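Local structure of putative hydrolase (3LHO) at residues Q210-A215 with S231-F236; N39-L44 with A163-V168. The protein probably acts as a metal-dependent dioxygenase of the 2-oxoadipate dioxygenase/decarboxylase family, with iron(II) as the expected cofactor and nickel bound in this crystal. All coordinates share one frame; numbering follows the deposited sequence.

Interaction 1: residues Q210-A215 with S231-F236; sequences QSSTMA and SCFYEF. With NI (nickel (II) ion), chain B.
The F233 ring has S212 OG over one face, offset toward the rim, while S212 CB comes within 3.8 Å of F233 CD1. The F236 ring is met at its edge instead, by S212 CA and T213 N near its plane, and S211 OG approaches it obliquely, its own hydrogen bond going to N183. Between these rings two strands run antiparallel: S211 and F236 form a hydrogen-bonded pair, S212 and E235 a non-hydrogen-bonded one. This is the outer edge of the main sheet of a Glyoxalase-clan fold, where strand 208-212 borders strand 235-239. Past the last bridge, T213 holds Y234 twice. T213 N donates to Y234 O at 2.9 Å, and T213 OG1 stands in for a backbone carbonyl, accepting from Y234 N at 2.9 Å along an almost straight line (177°). A chi1 of 59° sets this hydroxyl between backbone N and carbonyl carbon, turned to the amide. A valine here would probably leave Y234 N without its acceptor, with T213 N to Y234 O as the one bond left between the two residues. On the side of S212 and E235, the extended E235 chain delivers OE1 to the nickel at 2.2 Å, and OE1 also bonds T167. E235 OE2 accepts from metal-bound water 2 at 2.6 Å, whereas Q210 NE2 reaches past the carboxylate to donate to metal-bound water 1 at 2.7 Å.

Interaction 2: residues N39-L44 with A163-V168; sequences NDHIAL and ANHFTV. With NI (nickel (II) ion), chain B.
T167 O is gripped by two successive amides: D40 N donates to it at 2.6 Å, and H41 N adds a weak bond at 3.4 Å. Two residues facing one make a classic beta bulge. Beyond it the antiparallel ladder is regular, with T167 N bonded to H41 O, A43 N to H165 O and N164 N to A43 O. On the face of the sheet carrying H41, A43, H165 and T167, both histidines reach the nickel through NE2, each at 2.1 Å. Their rings meet rim to rim with planes at 78°. With chi1 near +60°, both imidazoles are folded between backbone N and carbonyl carbon, which brings their ends together over the strands. T167 lies over one face of the H41 ring, its CB 3.6 Å from the ring centroid in a CH-pi contact and its OG1 turned to E235; A43 CB covers a face of the H165 ring similarly. The other face is greasy: I42 CG2 sits over the F166 ring, 3.4 Å from its centroid, N39 OD1 lies at that ring's edge, and helix 6-20 packs against I42 and F166. Each ligand is fixed in rotation by the residue before it. H41 ND1 donates in its ring plane to the anti lone pair of D40 OD2 at 2.6 Å, and H165 ND1 donates to N164 OD1 at 2.8 Å. Both NE2 lone pairs are thus directed at the metal, and the D40 carboxylate, itself salt-bridged to R239 and K93, is likely to polarise H41 more than the neutral amide does H165.

Overall arrangement
The two contacts lie in one mixed sheet, their centres about 10 Å apart, and illustrate how distant pieces of sequence assemble one metal site. Strands 39-47, 165-169, 235-239 and 208-212 follow one another across it: interaction 2 joins the first two, interaction 1 the last two. Between them, strands 165-169 and 235-239 run parallel, probably joined by a hydrogen bond from V168 N to E235 O, 2.9 Å. Along the chain interaction 2 closes before interaction 1 opens. H41 and H165 come from one contact and E235 from the other, leaving three nickel positions to waters, a two-histidine, one-carboxylate facial triad consistent with an iron(II) dioxygenase.

Interaction 1: residues Q210-A215 with S231-F236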
loop_
_atom_site.group_PDB
_atom_site.type_symbol
_atom_site.label_atom_id
_atom_site.label_comp_id
_atom_site.label_asym_id
_atom_site.label_seq_id
_atom_site.Cartn_x
_atom_site.Cartn_y
_atom_site.Cartn_z
ATOM N N GLN A 210 5.970 10.438 -8.950
ATOM C CA GLN A 210 4.991 9.363 -8.837
ATOM C C GLN A 210 3.723 9.717 -9.583
ATOM O O GLN A 210 3.394 10.893 -9.750
ATOM C CB GLN A 210 4.671 9.043 -7.366
ATOM C CG GLN A 210 5.840 8.472 -6.568
ATOM C CD GLN A 210 5.482 8.128 -5.121
ATOM O OE1 GLN A 210 5.266 9.010 -4.306
ATOM N NE2 GLN A 210 5.429 6.847 -4.808
ATOM N N SER A 211 3.042 8.685 -10.062
ATOM C CA SER A 211 1.743 8.828 -10.695
ATOM C C SER A 211 0.958 7.580 -10.339
ATOM O O SER A 211 1.538 6.626 -9.808
ATOM C CB SER A 211 1.918 8.947 -12.215
ATOM O OG SER A 211 2.393 7.726 -12.739
ATOM N N SER A 212 -0.356 7.609 -10.551
ATOM C CA SER A 212 -1.213 6.468 -10.249
ATOM C C SER A 212 -2.460 6.430 -11.098
ATOM O O SER A 212 -2.946 7.446 -11.572
ATOM C CB SER A 212 -1.634 6.430 -8.757
ATOM O OG SER A 212 -2.205 7.661 -8.316
ATOM N N THR A 213 -2.993 5.226 -11.251
ATOM C CA THR A 213 -4.315 5.041 -11.781
ATOM C C THR A 213 -5.323 5.584 -10.792
ATOM O O THR A 213 -5.035 5.794 -9.621
ATOM C CB THR A 213 -4.615 3.548 -11.992
ATOM O OG1 THR A 213 -4.493 2.859 -10.744
ATOM C CG2 THR A 213 -3.663 2.955 -12.987
HETATM N N MSE A 214 -6.528 5.839 -11.273
HETATM C CA MSE A 214 -7.643 6.022 -10.366
HETATM C C MSE A 214 -8.000 4.682 -9.772
HETATM O O MSE A 214 -7.875 3.665 -10.444
HETATM C CB MSE A 214 -8.803 6.586 -11.133
HETATM C CG MSE A 214 -8.714 8.109 -11.235
HETATM SE SE MSE A 214 -10.537 8.554 -11.251
HETATM C CE MSE A 214 -10.740 8.199 -12.989
ATOM N N ALA A 215 -8.402 4.680 -8.506
ATOM C CA ALA A 215 -8.721 3.433 -7.808
ATOM C C ALA A 215 -9.827 2.658 -8.497
ATOM O O ALA A 215 -10.772 3.229 -9.069
ATOM C CB ALA A 215 -9.067 3.705 -6.318
ATOM N N SER A 231 -11.257 0.828 -4.067
ATOM C CA SER A 231 -10.405 -0.197 -3.482
ATOM C C SER A 231 -8.975 0.339 -3.487
ATOM O O SER A 231 -8.571 1.035 -2.553
ATOM C CB SER A 231 -10.570 -1.528 -4.235
ATOM O OG SER A 231 -10.396 -1.331 -5.634
ATOM N N CYS A 232 -8.219 0.049 -4.537
ATOM C CA CYS A 232 -6.811 0.493 -4.642
ATOM C C CYS A 232 -6.502 1.069 -6.006
ATOM O O CYS A 232 -7.124 0.688 -7.009
ATOM C CB CYS A 232 -5.877 -0.706 -4.500
ATOM S SG CYS A 232 -6.164 -1.766 -3.053
ATOM N N PHE A 233 -5.520 1.966 -6.040
ATOM C CA PHE A 233 -4.823 2.320 -7.252
ATOM C C PHE A 233 -3.524 1.488 -7.422
ATOM O O PHE A 233 -3.084 0.810 -6.492
ATOM C CB PHE A 233 -4.477 3.820 -7.268
ATOM C CG PHE A 233 -3.723 4.306 -6.065
ATOM C CD1 PHE A 233 -2.371 4.002 -5.905
ATOM C CD2 PHE A 233 -4.346 5.084 -5.103
ATOM C CE1 PHE A 233 -1.656 4.443 -4.786
ATOM C CE2 PHE A 233 -3.653 5.548 -4.000
ATOM C CZ PHE A 233 -2.288 5.221 -3.842
ATOM N N TYR A 234 -2.976 1.554 -8.644
ATOM C CA TYR A 234 -1.649 1.062 -9.020
ATOM C C TYR A 234 -0.806 2.320 -9.268
ATOM O O TYR A 234 -1.250 3.242 -9.942
ATOM C CB TYR A 234 -1.806 0.279 -10.308
ATOM C CG TYR A 234 -0.732 -0.698 -10.754
ATOM C CD1 TYR A 234 0.028 -1.458 -9.844
ATOM C CD2 TYR A 234 -0.534 -0.929 -12.121
ATOM C CE1 TYR A 234 0.990 -2.381 -10.304
ATOM C CE2 TYR A 234 0.396 -1.859 -12.569
ATOM C CZ TYR A 234 1.135 -2.599 -11.658
ATOM O OH TYR A 234 2.053 -3.510 -12.128
ATOM N N GLU A 235 0.401 2.325 -8.730
ATOM C CA GLU A 235 1.281 3.482 -8.693
ATOM C C GLU A 235 2.566 3.234 -9.511
ATOM O O GLU A 235 2.900 2.088 -9.807
ATOM C CB GLU A 235 1.627 3.758 -7.247
ATOM C CG GLU A 235 2.282 5.114 -6.943
ATOM C CD GLU A 235 2.379 5.362 -5.427
ATOM O OE1 GLU A 235 3.280 4.761 -4.790
ATOM O OE2 GLU A 235 1.559 6.141 -4.864
ATOM N N PHE A 236 3.243 4.330 -9.877
ATOM C CA PHE A 236 4.456 4.330 -10.723
ATOM C C PHE A 236 5.413 5.314 -10.109
ATOM O O PHE A 236 5.021 6.400 -9.740
ATOM C CB PHE A 236 4.085 4.694 -12.175
ATOM C CG PHE A 236 2.914 3.892 -12.684
ATOM C CD1 PHE A 236 3.112 2.670 -13.285
ATOM C CD2 PHE A 236 1.609 4.317 -12.472
ATOM C CE1 PHE A 236 2.024 1.892 -13.674
ATOM C CE2 PHE A 236 0.520 3.534 -12.876
ATOM C CZ PHE A 236 0.734 2.329 -13.457
HETATM NI NI NI B . 3.368 4.446 -2.653
HETATM O O HOH W 1 4.565 6.077 -2.419
HETATM O O HOH W 2 1.989 6.393 -2.272
HETATM O O HOH W 3 3.679 4.817 -0.410
#

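Interaction 2: residues N39-L44 with A163-V168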
loop_
_atom_site.group_PDB
_atom_site.type_symbol
_atom_site.label_atom_id
_atom_site.label_comp_id
_atom_site.label_asym_id
_atom_site.label_seq_id
_atom_site.Cartn_x
_atom_site.Cartn_y
_atom_site.Cartn_z
ATOM N N ASN A 39 9.018 -4.023 -9.061
ATOM C CA ASN A 39 8.302 -3.038 -8.249
ATOM C C ASN A 39 9.233 -2.154 -7.398
ATOM O O ASN A 39 10.216 -2.631 -6.832
ATOM C CB ASN A 39 7.294 -3.768 -7.364
ATOM C CG ASN A 39 6.220 -4.480 -8.167
ATOM O OD1 ASN A 39 6.016 -5.714 -8.036
ATOM N ND2 ASN A 39 5.550 -3.737 -9.021
ATOM N N ASP A 40 8.946 -0.866 -7.336
ATOM C CA ASP A 40 9.650 0.046 -6.427
ATOM C C ASP A 40 9.305 -0.253 -4.962
ATOM O O ASP A 40 10.186 -0.281 -4.086
ATOM C CB ASP A 40 9.233 1.509 -6.709
ATOM C CG ASP A 40 9.963 2.495 -5.817
ATOM O OD1 ASP A 40 11.183 2.619 -5.986
ATOM O OD2 ASP A 40 9.371 3.090 -4.882
ATOM N N HIS A 41 8.008 -0.456 -4.715
ATOM C CA HIS A 41 7.508 -0.708 -3.366
ATOM C C HIS A 41 6.124 -1.277 -3.345
ATOM O O HIS A 41 5.426 -1.274 -4.387
ATOM C CB HIS A 41 7.598 0.564 -2.458
ATOM C CG HIS A 41 6.673 1.697 -2.814
ATOM N ND1 HIS A 41 7.040 2.715 -3.679
ATOM C CD2 HIS A 41 5.443 2.039 -2.329
ATOM C CE1 HIS A 41 6.063 3.602 -3.746
ATOM N NE2 HIS A 41 5.096 3.224 -2.924
ATOM N N ILE A 42 5.779 -1.835 -2.173
ATOM C CA ILE A 42 4.412 -2.065 -1.718
ATOM C C ILE A 42 4.152 -1.210 -0.461
ATOM O O ILE A 42 5.093 -0.696 0.206
ATOM C CB ILE A 42 4.079 -3.600 -1.485
ATOM C CG1 ILE A 42 4.947 -4.186 -0.365
ATOM C CG2 ILE A 42 4.274 -4.407 -2.777
ATOM C CD1 ILE A 42 4.244 -4.804 0.734
ATOM N N ALA A 43 2.871 -0.968 -0.196
ATOM C CA ALA A 43 2.457 -0.176 0.970
ATOM C C ALA A 43 1.424 -0.961 1.747
ATOM O O ALA A 43 0.442 -1.453 1.139
ATOM C CB ALA A 43 1.855 1.172 0.530
ATOM N N LEU A 44 1.621 -1.068 3.060
ATOM C CA LEU A 44 0.674 -1.703 3.976
ATOM C C LEU A 44 0.278 -0.731 5.074
ATOM O O LEU A 44 1.027 0.212 5.355
ATOM C CB LEU A 44 1.301 -2.970 4.582
ATOM C CG LEU A 44 1.858 -4.027 3.655
ATOM C CD1 LEU A 44 2.608 -5.102 4.511
ATOM C CD2 LEU A 44 0.753 -4.723 2.819
ATOM N N ALA A 163 -2.725 -5.601 0.548
ATOM C CA ALA A 163 -1.827 -4.489 0.043
ATOM C C ALA A 163 -2.671 -3.288 -0.290
ATOM O O ALA A 163 -3.726 -3.419 -0.904
ATOM C CB ALA A 163 -1.011 -4.932 -1.204
ATOM N N ASN A 164 -2.235 -2.096 0.135
ATOM C CA ASN A 164 -2.896 -0.879 -0.282
ATOM C C ASN A 164 -2.520 -0.522 -1.711
ATOM O O ASN A 164 -3.373 -0.092 -2.479
ATOM C CB ASN A 164 -2.556 0.291 0.640
ATOM C CG ASN A 164 -3.190 1.635 0.173
ATOM O OD1 ASN A 164 -2.535 2.434 -0.478
ATOM N ND2 ASN A 164 -4.469 1.860 0.497
ATOM N N HIS A 165 -1.245 -0.705 -2.060
ATOM C CA HIS A 165 -0.820 -0.607 -3.481
ATOM C C HIS A 165 0.517 -1.267 -3.737
ATOM O O HIS A 165 1.316 -1.460 -2.810
ATOM C CB HIS A 165 -0.814 0.856 -3.991
ATOM C CG HIS A 165 0.104 1.779 -3.255
ATOM N ND1 HIS A 165 -0.287 2.508 -2.152
ATOM C CD2 HIS A 165 1.368 2.184 -3.539
ATOM C CE1 HIS A 165 0.709 3.268 -1.746
ATOM N NE2 HIS A 165 1.741 3.083 -2.564
ATOM N N PHE A 166 0.710 -1.668 -4.996
ATOM C CA PHE A 166 2.029 -1.911 -5.576
ATOM C C PHE A 166 2.429 -0.715 -6.416
ATOM O O PHE A 166 1.561 -0.069 -7.016
ATOM C CB PHE A 166 1.975 -3.103 -6.480
ATOM C CG PHE A 166 2.012 -4.378 -5.749
ATOM C CD1 PHE A 166 0.935 -4.764 -4.966
ATOM C CD2 PHE A 166 3.122 -5.220 -5.856
ATOM C CE1 PHE A 166 0.962 -5.985 -4.287
ATOM C CE2 PHE A 166 3.122 -6.464 -5.204
ATOM C CZ PHE A 166 2.078 -6.798 -4.382
ATOM N N THR A 167 3.738 -0.460 -6.475
ATOM C CA THR A 167 4.304 0.605 -7.272
ATOM C C THR A 167 5.400 0.108 -8.207
ATOM O O THR A 167 6.406 -0.445 -7.743
ATOM C CB THR A 167 4.889 1.700 -6.379
ATOM O OG1 THR A 167 3.860 2.201 -5.512
ATOM C CG2 THR A 167 5.449 2.843 -7.276
ATOM N N VAL A 168 5.186 0.297 -9.512
ATOM C CA VAL A 168 6.144 -0.038 -10.547
ATOM C C VAL A 168 7.359 0.845 -10.521
ATOM O O VAL A 168 7.240 2.059 -10.338
ATOM C CB VAL A 168 5.473 0.011 -11.939
ATOM C CG1 VAL A 168 6.487 -0.262 -13.045
ATOM C CG2 VAL A 168 4.311 -1.033 -11.972
HETATM NI NI NI B . 3.368 4.446 -2.653
HETATM O O HOH W 2 1.989 6.393 -2.272
HETATM O O HOH W 1 4.565 6.077 -2.419
HETATM O O HOH W 3 3.679 4.817 -0.410
#